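Local coordinates for conserved hypothetical protein (Deinococcus radiodurans, PDB 2A1V) that is of unknown function but adopts the alpha/beta fold of the YjbR (DUF419) family, an antiparallel sheet packed against helices, at residues F27-F36 and Y47-D55. Numbering follows the deposited sequence.
Sequences FPFDDETLVF and YALTDITQD
Phe36 and Tyr47 meet where strands 33-38 and 43-51 pair as an antiparallel hairpin, and their fit illustrates how a classic beta bulge can turn an extra side chain into packing. The bulge sets two residues, Tyr47 and Ala48, opposite the single Phe36: Tyr47 N donates to Phe36 O, and Phe36 N to Ala48 O. With chi1 at 71°, Tyr47 CG stands between its backbone N and carbonyl carbon, which swings the ring across Phe36. The CB of Phe36 becomes the bump over one face of that ring, a CH-pi contact 3.9 Å from the centroid of the Tyr47 ring. Tyr47 OH hydrogen-bonds Ser23 OG. The edge of the Phe36 ring meets Ala48 O, with Phe36 CD1 3.9 Å from Ala48 CB. A leucine in place of Tyr47 would probably leave Phe36 CB without its aromatic cover and Ser23 without its hydroxyl partner.

Leu34 CB meets Ile52 CG2 at 3.8 Å, while Ile52 CD1 reaches the edge of the Phe27 ring. On the other face of the sheet, which carries Thr33, Val35, Leu49 and Asp51, Leu49 CD2 sits in the notch where the methyl Thr33 CG2 adjoins the ring edge of Phe29, 4.1 Å from Phe29 CE2. At the far end, Ile52 N donates to Glu32 O (3.1 Å). Here Asp51 OD1 accepts Thr53 N in an Asx turn and also receives a water, which in turn accepts from Glu32 N.

Strands 23-26 and 58-62 flank the hairpin through backbone bonds between Val35 and Thr26 and between Leu49 and Ser60. The face bearing Leu34, Phe36 and Thr50 lies on helix 10-17, while Ala48 touches Leu108 of helix 101-119.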
loop_
_atom_site.group_PDB
_atom_site.type_symbol
_atom_site.label_atom_id
_atom_site.label_comp_id
_atom_site.label_asym_id
_atom_site.label_seq_id
_atom_site.Cartn_x
_atom_site.Cartn_y
_atom_site.Cartn_z
ATOM N N PHE A 27 -10.871 3.006 -9.944
ATOM C CA PHE A 27 -11.899 3.437 -9.007
ATOM C C PHE A 27 -13.066 2.420 -9.115
ATOM O O PHE A 27 -14.040 2.685 -9.789
ATOM C CB PHE A 27 -12.408 4.843 -9.384
ATOM C CG PHE A 27 -11.460 5.963 -9.061
ATOM C CD1 PHE A 27 -11.492 6.584 -7.832
ATOM C CD2 PHE A 27 -10.560 6.409 -9.998
ATOM C CE1 PHE A 27 -10.655 7.646 -7.539
ATOM C CE2 PHE A 27 -9.686 7.476 -9.708
ATOM C CZ PHE A 27 -9.746 8.095 -8.490
ATOM N N PRO A 28 -12.910 1.209 -8.531
ATOM C CA PRO A 28 -13.917 0.148 -8.735
ATOM C C PRO A 28 -15.205 0.270 -7.882
ATOM O O PRO A 28 -16.125 -0.543 -8.017
ATOM C CB PRO A 28 -13.149 -1.135 -8.347
ATOM C CG PRO A 28 -12.154 -0.657 -7.316
ATOM C CD PRO A 28 -11.807 0.766 -7.646
ATOM N N PHE A 29 -15.243 1.249 -6.996
ATOM C CA PHE A 29 -16.408 1.539 -6.182
ATOM C C PHE A 29 -17.200 2.677 -6.849
ATOM O O PHE A 29 -16.851 3.138 -7.941
ATOM C CB PHE A 29 -15.916 1.823 -4.760
ATOM C CG PHE A 29 -14.988 0.718 -4.235
ATOM C CD1 PHE A 29 -15.365 -0.616 -4.331
ATOM C CD2 PHE A 29 -13.712 0.990 -3.787
ATOM C CE1 PHE A 29 -14.505 -1.658 -3.893
ATOM C CE2 PHE A 29 -12.866 -0.031 -3.330
ATOM C CZ PHE A 29 -13.257 -1.349 -3.393
ATOM N N ASP A 30 -18.292 3.098 -6.242
ATOM C CA ASP A 30 -19.039 4.276 -6.733
ATOM C C ASP A 30 -18.534 5.587 -6.187
ATOM O O ASP A 30 -18.814 6.632 -6.763
ATOM C CB ASP A 30 -20.526 4.130 -6.472
ATOM C CG ASP A 30 -21.171 3.259 -7.502
ATOM O OD1 ASP A 30 -20.941 3.523 -8.736
ATOM O OD2 ASP A 30 -21.838 2.290 -7.076
ATOM N N ASP A 31 -17.722 5.522 -5.136
ATOM C CA ASP A 31 -17.113 6.715 -4.557
ATOM C C ASP A 31 -15.710 7.047 -5.130
ATOM O O ASP A 31 -15.301 6.503 -6.209
ATOM C CB ASP A 31 -17.117 6.608 -3.029
ATOM C CG ASP A 31 -16.158 5.490 -2.450
ATOM O OD1 ASP A 31 -15.399 4.806 -3.150
ATOM O OD2 ASP A 31 -16.189 5.303 -1.221
ATOM N N GLU A 32 -15.010 7.964 -4.435
ATOM C CA GLU A 32 -13.697 8.419 -4.828
ATOM C C GLU A 32 -12.582 7.557 -4.252
ATOM O O GLU A 32 -11.472 8.033 -4.060
ATOM C CB GLU A 32 -13.478 9.897 -4.445
ATOM C CG GLU A 32 -14.723 10.838 -4.438
ATOM C CD GLU A 32 -15.578 10.839 -5.714
ATOM O OE1 GLU A 32 -15.284 10.144 -6.704
ATOM O OE2 GLU A 32 -16.630 11.514 -5.692
ATOM N N THR A 33 -12.867 6.288 -3.952
ATOM C CA THR A 33 -11.811 5.361 -3.539
ATOM C C THR A 33 -10.882 4.918 -4.727
ATOM O O THR A 33 -11.226 4.123 -5.608
ATOM C CB THR A 33 -12.403 4.161 -2.763
ATOM O OG1 THR A 33 -13.240 4.639 -1.680
ATOM C CG2 THR A 33 -11.241 3.290 -2.157
ATOM N N LEU A 34 -9.704 5.505 -4.733
ATOM C CA LEU A 34 -8.605 5.098 -5.582
ATOM C C LEU A 34 -7.979 3.778 -5.076
ATOM O O LEU A 34 -7.590 3.644 -3.911
ATOM C CB LEU A 34 -7.556 6.198 -5.600
ATOM C CG LEU A 34 -6.343 6.024 -6.514
ATOM C CD1 LEU A 34 -6.697 5.880 -8.048
ATOM C CD2 LEU A 34 -5.418 7.205 -6.279
ATOM N N VAL A 35 -7.898 2.817 -5.990
ATOM C CA VAL A 35 -7.386 1.480 -5.704
ATOM C C VAL A 35 -6.178 1.180 -6.600
ATOM O O VAL A 35 -6.212 1.343 -7.808
ATOM C CB VAL A 35 -8.485 0.426 -5.883
ATOM C CG1 VAL A 35 -7.999 -0.950 -5.435
ATOM C CG2 VAL A 35 -9.748 0.798 -5.099
ATOM N N PHE A 36 -5.087 0.806 -5.961
ATOM C CA PHE A 36 -3.880 0.350 -6.641
ATOM C C PHE A 36 -3.872 -1.160 -6.620
ATOM O O PHE A 36 -3.994 -1.794 -5.558
ATOM C CB PHE A 36 -2.608 0.897 -5.991
ATOM C CG PHE A 36 -2.564 2.385 -5.918
ATOM C CD1 PHE A 36 -3.106 3.058 -4.830
ATOM C CD2 PHE A 36 -1.947 3.116 -6.934
ATOM C CE1 PHE A 36 -3.072 4.452 -4.749
ATOM C CE2 PHE A 36 -1.866 4.505 -6.858
ATOM C CZ PHE A 36 -2.434 5.180 -5.774
ATOM N N TYR A 47 -3.487 -3.705 -3.468
ATOM C CA TYR A 47 -2.474 -3.602 -2.444
ATOM C C TYR A 47 -2.486 -2.272 -1.688
ATOM O O TYR A 47 -1.761 -2.147 -0.707
ATOM C CB TYR A 47 -1.071 -3.886 -3.040
ATOM C CG TYR A 47 -0.528 -2.824 -3.962
ATOM C CD1 TYR A 47 0.158 -1.718 -3.461
ATOM C CD2 TYR A 47 -0.717 -2.910 -5.360
ATOM C CE1 TYR A 47 0.642 -0.734 -4.317
ATOM C CE2 TYR A 47 -0.243 -1.928 -6.206
ATOM C CZ TYR A 47 0.454 -0.852 -5.687
ATOM O OH TYR A 47 0.941 0.128 -6.529
ATOM N N ALA A 48 -3.212 -1.268 -2.178
ATOM C CA ALA A 48 -3.368 -0.009 -1.444
ATOM C C ALA A 48 -4.659 0.677 -1.885
ATOM O O ALA A 48 -5.073 0.520 -3.029
ATOM C CB ALA A 48 -2.234 0.872 -1.663
ATOM N N LEU A 49 -5.311 1.396 -0.974
ATOM C CA LEU A 49 -6.520 2.140 -1.318
ATOM C C LEU A 49 -6.571 3.448 -0.522
ATOM O O LEU A 49 -6.137 3.500 0.657
ATOM C CB LEU A 49 -7.799 1.365 -0.965
ATOM C CG LEU A 49 -8.109 -0.086 -1.231
ATOM C CD1 LEU A 49 -7.175 -1.045 -0.446
ATOM C CD2 LEU A 49 -9.601 -0.250 -0.827
ATOM N N THR A 50 -7.152 4.476 -1.115
ATOM C CA THR A 50 -7.426 5.707 -0.349
ATOM C C THR A 50 -8.613 6.449 -0.943
ATOM O O THR A 50 -8.817 6.392 -2.150
ATOM C CB THR A 50 -6.175 6.670 -0.291
ATOM O OG1 THR A 50 -6.345 7.700 0.729
ATOM C CG2 THR A 50 -5.915 7.270 -1.655
ATOM N N ASP A 51 -9.369 7.151 -0.100
ATOM C CA ASP A 51 -10.519 7.934 -0.528
ATOM C C ASP A 51 -10.012 9.358 -0.716
ATOM O O ASP A 51 -9.661 10.075 0.254
ATOM C CB ASP A 51 -11.655 7.826 0.489
ATOM C CG ASP A 51 -12.858 8.676 0.135
ATOM O OD1 ASP A 51 -12.859 9.437 -0.886
ATOM O OD2 ASP A 51 -13.819 8.592 0.927
ATOM N N ILE A 52 -9.937 9.748 -1.986
ATOM C CA ILE A 52 -9.258 10.981 -2.395
ATOM C C ILE A 52 -10.002 12.250 -2.071
ATOM O O ILE A 52 -9.427 13.320 -2.160
ATOM C CB ILE A 52 -8.831 10.977 -3.892
ATOM C CG1 ILE A 52 -10.003 11.129 -4.869
ATOM C CG2 ILE A 52 -8.001 9.739 -4.208
ATOM C CD1 ILE A 52 -9.523 11.618 -6.291
ATOM N N THR A 53 -11.271 12.153 -1.658
ATOM C CA THR A 53 -11.988 13.333 -1.184
ATOM C C THR A 53 -11.788 13.683 0.319
ATOM O O THR A 53 -12.329 14.702 0.787
ATOM C CB THR A 53 -13.522 13.279 -1.485
ATOM O OG1 THR A 53 -14.091 14.581 -1.259
ATOM C CG2 THR A 53 -14.214 12.305 -0.610
ATOM N N GLN A 54 -11.066 12.855 1.067
ATOM C CA GLN A 54 -10.785 13.126 2.485
ATOM C C GLN A 54 -9.421 13.809 2.710
ATOM O O GLN A 54 -8.374 13.379 2.173
ATOM C CB GLN A 54 -10.773 11.823 3.276
ATOM C CG GLN A 54 -12.062 11.043 3.308
ATOM C CD GLN A 54 -11.972 9.771 4.186
ATOM O OE1 GLN A 54 -11.089 8.888 3.991
ATOM N NE2 GLN A 54 -12.911 9.662 5.141
ATOM N N ASP A 55 -9.434 14.842 3.539
ATOM C CA ASP A 55 -8.222 15.531 3.981
ATOM C C ASP A 55 -8.244 15.559 5.521
ATOM O O ASP A 55 -9.134 16.145 6.090
ATOM C CB ASP A 55 -8.243 16.929 3.372
ATOM C CG ASP A 55 -7.026 17.785 3.721
ATOM O OD1 ASP A 55 -6.038 17.350 4.370
ATOM O OD2 ASP A 55 -7.103 18.977 3.346
HETATM O O HOH W 1 -15.567 9.179 -1.613
#